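Local coordinates for protein domain of Unknown Function with a Cystatin-Like Fold (Nostoc punctiforme, PDB 2RGQ) that is of unknown function but adopts a cystatin-like (NTF2-type) fold with a SnoaL-like domain, at residues Thr34-Gly39 with Tyr119-Gln124; Ala85-Tyr90 with Val107-Arg112. All coordinates share one frame; numbering follows the deposited sequence.

How the interactions relate
From the N terminus, the chain runs through helices 6-25 and 28-32 and reaches Thr34-Gly39, the first partner of interaction 1. That contact closes only at Tyr119-Gln124, 80 residues further on. The long loop between them includes helix 51-66 and most of the sheet. Interaction 2 is nested inside it: Ala85-Tyr90 meets Val107-Arg112 after a short excursion, within the hairpin of strands 84-95 and 101-114. Strands 101-114 and 117-127 follow each other and are neighbours in the sheet, so the two interactions touch directly. Arg123 of the one reaches Asp109 of the other, and Ile121 packs on Arg112.

Interaction 1. Residues Thr34-Gly39 with Tyr119-Gln124; sequences TFASDG and YLILRQ
Phe35 and Leu120 pair in a short parallel beta bridge, just before the chain turns a corner into strand 39-43 of this cystatin-like fold. Leu120 provides the bump. Its CD1 sits over one face of the Phe35 ring, 4.0 Å from the centroid, in a CH-pi contact offset toward the rim. Its CB lies by the ring atom CD1. With CG anti to the carbonyl carbon (chi1 -69°) and CD1 anti to CA (chi2 169°), Leu120 CD1 also reaches Thr34 OG1. That hydroxyl is hydrogen-bonded to Tyr31 O. Phe19 of helix 6-25 touches both Phe35 and Leu120. A leucine in place of Phe35 has no flat face to offer, and Leu120 CD1 would probably lose its CH-pi seat, with a gap opened toward Phe19.

The small Ala36 CB fits between Tyr119 CB and Ile121 CD1, 3.7 Å from the latter. Tyr119 CB also touches Ala36 N. A type I turn from Ala36 to Gly39 then brings Gly39 CA to 3.4 Å from Ile121 O. Ile121 and Leu122 form a classic bulge opposite Gln110. Two backbone bonds fix the bridge: Leu120 N to Thr34 O, 2.8 Å, and Ala36 N to Leu120 O, 3.0 Å, nearly straight at 174°.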
ATOM      1  N   THR B  34      -4.621   9.275  16.999  1.00 11.73           N
ATOM      2  CA  THR B  34      -3.796   8.080  16.727  1.00 12.26           C
ATOM      3  C   THR B  34      -2.756   7.812  17.823  1.00 11.58           C
ATOM      4  O   THR B  34      -2.271   6.692  17.928  1.00 10.61           O
ATOM      5  CB  THR B  34      -3.049   8.172  15.357  1.00 12.16           C
ATOM      6  OG1 THR B  34      -1.982   9.132  15.426  1.00 10.77           O
ATOM      7  CG2 THR B  34      -4.034   8.488  14.221  1.00 11.78           C
ATOM      8  N   PHE B  35      -2.445   8.807  18.647  1.00  9.88           N
ATOM      9  CA  PHE B  35      -1.454   8.679  19.688  1.00  9.14           C
ATOM     10  C   PHE B  35      -2.049   8.424  21.054  1.00  9.36           C
ATOM     11  O   PHE B  35      -3.085   8.997  21.423  1.00  9.28           O
ATOM     12  CB  PHE B  35      -0.596   9.947  19.819  1.00  9.86           C
ATOM     13  CG  PHE B  35       0.405  10.117  18.727  1.00 10.68           C
ATOM     14  CD1 PHE B  35       1.668   9.562  18.841  1.00 11.72           C
ATOM     15  CD2 PHE B  35       0.079  10.840  17.575  1.00 12.13           C
ATOM     16  CE1 PHE B  35       2.584   9.703  17.836  1.00 11.33           C
ATOM     17  CE2 PHE B  35       1.003  10.967  16.545  1.00 12.02           C
ATOM     18  CZ  PHE B  35       2.257  10.401  16.690  1.00 10.49           C
ATOM     19  N   ALA B  36      -1.330   7.645  21.861  1.00  9.73           N
ATOM     20  CA  ALA B  36      -1.661   7.568  23.293  1.00  8.58           C
ATOM     21  C   ALA B  36      -1.463   8.959  23.914  1.00 10.48           C
ATOM     22  O   ALA B  36      -0.743   9.814  23.334  1.00  8.98           O
ATOM     23  CB  ALA B  36      -0.764   6.530  24.011  1.00  9.44           C
ATOM     24  N   SER B  37      -2.056   9.201  25.098  1.00 10.97           N
ATOM     25  CA  SER B  37      -1.886  10.452  25.820  1.00 11.22           C
ATOM     26  C   SER B  37      -0.408  10.760  25.970  1.00 11.24           C
ATOM     27  O   SER B  37      -0.064  11.903  25.841  1.00 11.09           O
ATOM     28  CB  SER B  37      -2.560  10.444  27.203  1.00 13.37           C
ATOM     29  OG  SER B  37      -2.080   9.332  27.930  1.00 16.77           O
ATOM     30  N   ASP B  38       0.445   9.749  26.179  1.00 11.54           N
ATOM     31  CA  ASP B  38       1.895   9.940  26.355  1.00 13.71           C
ATOM     32  C   ASP B  38       2.698   9.410  25.163  1.00 13.99           C
ATOM     33  O   ASP B  38       3.882   9.104  25.297  1.00 14.20           O
ATOM     34  CB  ASP B  38       2.390   9.337  27.697  1.00 15.59           C
ATOM     35  CG  ASP B  38       2.065   7.846  27.856  1.00 18.49           C
ATOM     36  OD1 ASP B  38       1.181   7.346  27.144  1.00 18.25           O
ATOM     37  OD2 ASP B  38       2.694   7.184  28.696  1.00 20.36           O
ATOM     38  N   GLY B  39       2.049   9.328  23.995  1.00 11.57           N
ATOM     39  CA  GLY B  39       2.674   8.855  22.785  1.00 10.77           C
ATOM     40  C   GLY B  39       3.698   9.833  22.258  1.00 11.88           C
ATOM     41  O   GLY B  39       3.620  11.009  22.570  1.00  9.76           O
ATOM     42  N   TYR B 119      -3.272   2.368  19.898  1.00  9.39           N
ATOM     43  CA  TYR B 119      -2.657   3.678  19.820  1.00  9.73           C
ATOM     44  C   TYR B 119      -1.168   3.625  19.564  1.00  9.92           C
ATOM     45  O   TYR B 119      -0.502   2.662  19.942  1.00  9.44           O
ATOM     46  CB  TYR B 119      -2.776   4.399  21.172  1.00 11.46           C
ATOM     47  CG  TYR B 119      -4.162   4.717  21.564  1.00 10.78           C
ATOM     48  CD1 TYR B 119      -4.790   5.881  21.108  1.00 12.29           C
ATOM     49  CD2 TYR B 119      -4.882   3.848  22.359  1.00 12.39           C
ATOM     50  CE1 TYR B 119      -6.099   6.168  21.468  1.00 13.07           C
ATOM     51  CE2 TYR B 119      -6.201   4.116  22.718  1.00 14.54           C
ATOM     52  CZ  TYR B 119      -6.797   5.276  22.289  1.00 14.34           C
ATOM     53  OH  TYR B 119      -8.108   5.486  22.643  1.00 14.25           O
ATOM     54  N   LEU B 120      -0.647   4.646  18.894  1.00 10.21           N
ATOM     55  CA  LEU B 120       0.784   4.830  18.759  1.00  9.71           C
ATOM     56  C   LEU B 120       1.439   5.225  20.101  1.00 12.83           C
ATOM     57  O   LEU B 120       1.063   6.249  20.730  1.00 13.19           O
ATOM     58  CB  LEU B 120       1.068   5.945  17.727  1.00 10.70           C
ATOM     59  CG  LEU B 120       0.750   5.653  16.254  1.00 11.62           C
ATOM     60  CD1 LEU B 120       0.851   6.951  15.447  1.00 11.86           C
ATOM     61  CD2 LEU B 120       1.689   4.605  15.675  1.00 11.86           C
ATOM     62  N   ILE B 121       2.406   4.426  20.557  1.00 10.66           N
ATOM     63  CA  ILE B 121       3.234   4.784  21.722  1.00  9.56           C
ATOM     64  C   ILE B 121       4.490   5.523  21.263  1.00 11.19           C
ATOM     65  O   ILE B 121       4.932   6.503  21.884  1.00  9.39           O
ATOM     66  CB  ILE B 121       3.675   3.535  22.537  1.00 12.61           C
ATOM     67  CG1 ILE B 121       2.428   2.799  23.084  1.00 12.69           C
ATOM     68  CG2 ILE B 121       4.715   3.927  23.647  1.00 13.13           C
ATOM     69  CD1 ILE B 121       1.527   3.642  24.014  1.00 14.97           C
ATOM     70  N   LEU B 122       5.119   4.997  20.218  1.00 11.02           N
ATOM     71  CA  LEU B 122       6.297   5.606  19.674  1.00 11.77           C
ATOM     72  C   LEU B 122       6.389   5.344  18.215  1.00 10.83           C
ATOM     73  O   LEU B 122       6.471   4.194  17.791  1.00 11.12           O
ATOM     74  CB  LEU B 122       7.570   5.070  20.336  1.00 12.35           C
ATOM     75  CG  LEU B 122       8.900   5.585  19.775  1.00 14.42           C
ATOM     76  CD1 LEU B 122       8.993   7.104  19.852  1.00 12.95           C
ATOM     77  CD2 LEU B 122      10.014   4.972  20.557  1.00 14.65           C
ATOM     78  N   ARG B 123       6.394   6.412  17.433  1.00 10.40           N
ATOM     79  CA  ARG B 123       6.624   6.321  15.994  1.00 10.37           C
ATOM     80  C   ARG B 123       7.972   6.963  15.709  1.00 12.55           C
ATOM     81  O   ARG B 123       8.191   8.134  16.055  1.00 12.49           O
ATOM     82  CB  ARG B 123       5.481   6.973  15.210  1.00 11.42           C
ATOM     83  CG  ARG B 123       5.859   7.196  13.750  1.00 14.88           C
ATOM     84  CD  ARG B 123       4.706   7.582  12.896  1.00 17.45           C
ATOM     85  NE  ARG B 123       4.069   6.361  12.411  1.00 18.50           N
ATOM     86  CZ  ARG B 123       3.502   6.224  11.219  1.00 20.55           C
ATOM     87  NH1 ARG B 123       3.399   7.218  10.352  1.00 22.71           N
ATOM     88  NH2 ARG B 123       3.021   5.047  10.882  1.00 22.24           N
ATOM     89  N   GLN B 124       8.876   6.180  15.099  1.00 13.70           N
ATOM     90  CA  GLN B 124      10.216   6.615  14.709  1.00 11.94           C
ATOM     91  C   GLN B 124      10.309   6.580  13.196  1.00 13.23           C
ATOM     92  O   GLN B 124      10.118   5.519  12.583  1.00 13.34           O
ATOM     93  CB  GLN B 124      11.288   5.720  15.319  1.00 12.88           C
ATOM     94  CG  GLN B 124      11.429   5.959  16.826  1.00 11.67           C
ATOM     95  CD  GLN B 124      12.369   4.990  17.474  1.00 13.71           C
ATOM     96  OE1 GLN B 124      12.140   3.801  17.389  1.00 16.70           O
ATOM     97  NE2 GLN B 124      13.355   5.479  18.201  1.00 12.60           N
TER

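Interaction 2. Residues Ala85-Tyr90 with Val107-Arg112; sequences ATMESY and VKDQVR
Met87, present as selenomethionine, and Asp109 lie side by side and point the same way from the sheet. Met87 CG is anti to the backbone N (chi1 -178°), and the chain bends at its last torsion. This turn carries the terminal methyl CE to the carboxylate, 3.1 Å from Asp109 OD2. The other oxygen, OD1, forms a salt bridge with Arg123 NE of strand 117-127. A water lies in hydrogen-bonding position 2.6 Å from Asp109 OD2, and probably shares its protons between this oxygen and Val107 O. The same water is 2.9 Å from Ser89 OG. It therefore links polar groups of both strands on a buried face.

The two segments are paired in the antiparallel hairpin of strands 84-95 and 101-114, with strand 69-80 flanking 84-95 and strand 117-127 flanking 101-114. Six backbone bonds join the hydrogen-bonded pairs Ala85-Val111, Met87-Asp109 and Ser89-Val107. Asp109 N to Met87 O is 2.7 Å and close to straight, at 173°.

The side chains of these pairs share one face. There Ala85 CB meets Val111 CG2 at 3.7 Å, and Met87 and Val111 pack on Ile12 of helix 6-25. Thr86, Glu88, Lys108 and Gln110 lie on the other face. Thr86 OG1 and Glu88 OE2 are both hydrogen-bonded to Gln79 NE2 of strand 69-80. Lys108 NZ stays 6.0 Å from Glu88 OE2, too far for a salt bridge.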
ATOM      1  N   ALA B  85       2.439  -4.324  20.381  1.00 10.52           N
ATOM      2  CA  ALA B  85       2.968  -4.771  19.097  1.00  9.99           C
ATOM      3  C   ALA B  85       3.909  -3.723  18.526  1.00 11.59           C
ATOM      4  O   ALA B  85       4.036  -2.598  19.052  1.00  9.60           O
ATOM      5  CB  ALA B  85       1.824  -5.110  18.112  1.00  8.46           C
ATOM      6  N   THR B  86       4.633  -4.152  17.497  1.00 13.42           N
ATOM      7  CA  THR B  86       5.542  -3.310  16.765  1.00 12.54           C
ATOM      8  C   THR B  86       5.203  -3.468  15.300  1.00 13.14           C
ATOM      9  O   THR B  86       4.799  -4.554  14.878  1.00 14.53           O
ATOM     10  CB  THR B  86       7.029  -3.658  17.039  1.00 15.24           C
ATOM     11  OG1 THR B  86       7.274  -5.013  16.642  1.00 20.78           O
ATOM     12  CG2 THR B  86       7.353  -3.504  18.494  1.00 13.80           C
HETATM   13  N   MSE B  87       5.235  -2.364  14.571  1.00 13.50           N
HETATM   14  CA  MSE B  87       5.013  -2.343  13.142  1.00 12.87           C
HETATM   15  C   MSE B  87       6.212  -1.722  12.465  1.00 14.51           C
HETATM   16  O   MSE B  87       6.740  -0.736  12.986  1.00 16.07           O
HETATM   17  CB  MSE B  87       3.756  -1.518  12.801  1.00 15.36           C
HETATM   18  CG  MSE B  87       3.466  -1.506  11.311  1.00 15.49           C
HETATM   19 SE   MSE B  87       1.746  -0.768  10.869  0.75 16.47          SE
HETATM   20  CE  MSE B  87       1.819   0.942  11.628  1.00 16.36           C
ATOM     21  N   GLU B  88       6.641  -2.283  11.319  1.00 12.95           N
ATOM     22  CA  GLU B  88       7.669  -1.684  10.463  1.00 12.94           C
ATOM     23  C   GLU B  88       6.975  -1.436   9.137  1.00 12.03           C
ATOM     24  O   GLU B  88       6.159  -2.241   8.702  1.00 12.63           O
ATOM     25  CB  GLU B  88       8.906  -2.569  10.290  1.00 16.39           C
ATOM     26  CG  GLU B  88       9.520  -3.008  11.587  1.00 20.84           C
ATOM     27  CD  GLU B  88       8.837  -4.237  12.198  1.00 23.33           C
ATOM     28  OE1 GLU B  88       8.664  -5.271  11.512  1.00 25.76           O
ATOM     29  OE2 GLU B  88       8.465  -4.185  13.399  1.00 26.64           O
ATOM     30  N   SER B  89       7.292  -0.344   8.465  1.00 11.42           N
ATOM     31  CA  SER B  89       6.625  -0.023   7.229  1.00 12.66           C
ATOM     32  C   SER B  89       7.457   0.996   6.469  1.00 12.89           C
ATOM     33  O   SER B  89       8.455   1.494   6.994  1.00 11.38           O
ATOM     34  CB  SER B  89       5.241   0.545   7.503  1.00 15.43           C
ATOM     35  OG  SER B  89       5.282   1.847   8.096  1.00 14.38           O
ATOM     36  N   TYR B  90       7.014   1.289   5.251  1.00 11.77           N
ATOM     37  CA  TYR B  90       7.608   2.326   4.466  1.00 10.43           C
ATOM     38  C   TYR B  90       6.684   3.497   4.351  1.00 12.11           C
ATOM     39  O   TYR B  90       5.495   3.316   4.343  1.00 12.36           O
ATOM     40  CB  TYR B  90       7.880   1.850   3.048  1.00 10.09           C
ATOM     41  CG  TYR B  90       9.060   0.932   2.864  1.00 11.11           C
ATOM     42  CD1 TYR B  90       9.992   0.692   3.876  1.00 11.05           C
ATOM     43  CD2 TYR B  90       9.291   0.383   1.616  1.00  9.17           C
ATOM     44  CE1 TYR B  90      11.118  -0.068   3.637  1.00 11.67           C
ATOM     45  CE2 TYR B  90      10.420  -0.373   1.370  1.00 11.30           C
ATOM     46  CZ  TYR B  90      11.311  -0.613   2.388  1.00 10.84           C
ATOM     47  OH  TYR B  90      12.425  -1.362   2.186  1.00 13.05           O
ATOM     48  N   VAL B 107       9.798   3.418   8.690  1.00 10.94           N
ATOM     49  CA  VAL B 107       9.069   3.776   9.899  1.00 11.43           C
ATOM     50  C   VAL B 107       8.938   2.599  10.844  1.00 13.94           C
ATOM     51  O   VAL B 107       8.523   1.518  10.442  1.00 12.79           O
ATOM     52  CB  VAL B 107       7.667   4.357   9.543  1.00 12.79           C
ATOM     53  CG1 VAL B 107       6.920   4.825  10.787  1.00 14.98           C
ATOM     54  CG2 VAL B 107       7.779   5.514   8.580  1.00 13.14           C
ATOM     55  N   LYS B 108       9.268   2.825  12.135  1.00 12.43           N
ATOM     56  CA  LYS B 108       9.111   1.803  13.149  1.00 14.83           C
ATOM     57  C   LYS B 108       8.123   2.328  14.200  1.00 13.12           C
ATOM     58  O   LYS B 108       8.354   3.382  14.778  1.00 12.76           O
ATOM     59  CB  LYS B 108      10.438   1.450  13.819  1.00 18.46           C
ATOM     60  CG  LYS B 108      10.301   0.206  14.686  1.00 23.50           C
ATOM     61  CD  LYS B 108      11.454  -0.016  15.680  1.00 25.12           C
ATOM     62  CE  LYS B 108      10.926  -0.881  16.849  1.00 27.64           C
ATOM     63  NZ  LYS B 108       9.822  -0.179  17.637  1.00 27.14           N
ATOM     64  N   ASP B 109       7.067   1.566  14.454  1.00 13.24           N
ATOM     65  CA  ASP B 109       6.006   1.939  15.412  1.00 14.92           C
ATOM     66  C   ASP B 109       5.895   0.956  16.561  1.00 15.04           C
ATOM     67  O   ASP B 109       5.997  -0.247  16.363  1.00 16.96           O
ATOM     68  CB  ASP B 109       4.639   2.024  14.714  1.00 15.42           C
ATOM     69  CG  ASP B 109       4.584   3.104  13.657  1.00 19.24           C
ATOM     70  OD1 ASP B 109       4.917   4.251  14.026  1.00 19.98           O
ATOM     71  OD2 ASP B 109       4.136   2.839  12.497  1.00 22.62           O
ATOM     72  N   GLN B 110       5.798   1.469  17.785  1.00 14.10           N
ATOM     73  CA  GLN B 110       5.455   0.646  18.940  1.00 14.45           C
ATOM     74  C   GLN B 110       4.013   1.061  19.211  1.00 11.92           C
ATOM     75  O   GLN B 110       3.727   2.290  19.335  1.00 11.70           O
ATOM     76  CB  GLN B 110       6.310   0.966  20.147  1.00 16.78           C
ATOM     77  CG  GLN B 110       7.787   0.706  19.970  1.00 20.73           C
ATOM     78  CD  GLN B 110       8.587   1.126  21.179  1.00 24.43           C
ATOM     79  OE1 GLN B 110       8.034   1.614  22.174  1.00 27.65           O
ATOM     80  NE2 GLN B 110       9.908   0.944  21.109  1.00 27.48           N
ATOM     81  N   VAL B 111       3.107   0.087  19.302  1.00 12.74           N
ATOM     82  CA  VAL B 111       1.698   0.354  19.483  1.00 10.68           C
ATOM     83  C   VAL B 111       1.198  -0.413  20.716  1.00  9.86           C
ATOM     84  O   VAL B 111       1.831  -1.371  21.146  1.00  8.74           O
ATOM     85  CB  VAL B 111       0.841   0.005  18.277  1.00 11.58           C
ATOM     86  CG1 VAL B 111       1.222   0.932  17.046  1.00 11.35           C
ATOM     87  CG2 VAL B 111       0.897  -1.525  17.979  1.00  9.87           C
ATOM     88  N   ARG B 112       0.127   0.088  21.297  1.00  9.72           N
ATOM     89  CA  ARG B 112      -0.447  -0.505  22.507  1.00  9.22           C
ATOM     90  C   ARG B 112      -1.953  -0.406  22.495  1.00 10.77           C
ATOM     91  O   ARG B 112      -2.521   0.599  22.026  1.00 11.01           O
ATOM     92  CB  ARG B 112       0.112   0.200  23.725  1.00 10.52           C
ATOM     93  CG  ARG B 112      -0.279  -0.386  25.103  1.00 11.33           C
ATOM     94  CD  ARG B 112       0.368   0.412  26.213  1.00 12.29           C
ATOM     95  NE  ARG B 112       1.838   0.392  26.100  1.00 12.90           N
ATOM     96  CZ  ARG B 112       2.679   1.291  26.615  1.00 13.41           C
ATOM     97  NH1 ARG B 112       2.247   2.279  27.322  1.00 14.13           N
ATOM     98  NH2 ARG B 112       3.970   1.171  26.463  1.00 14.59           N
TER
HETATM   99  O   HOH W   1       5.512   1.284  10.951  1.00 11.18           O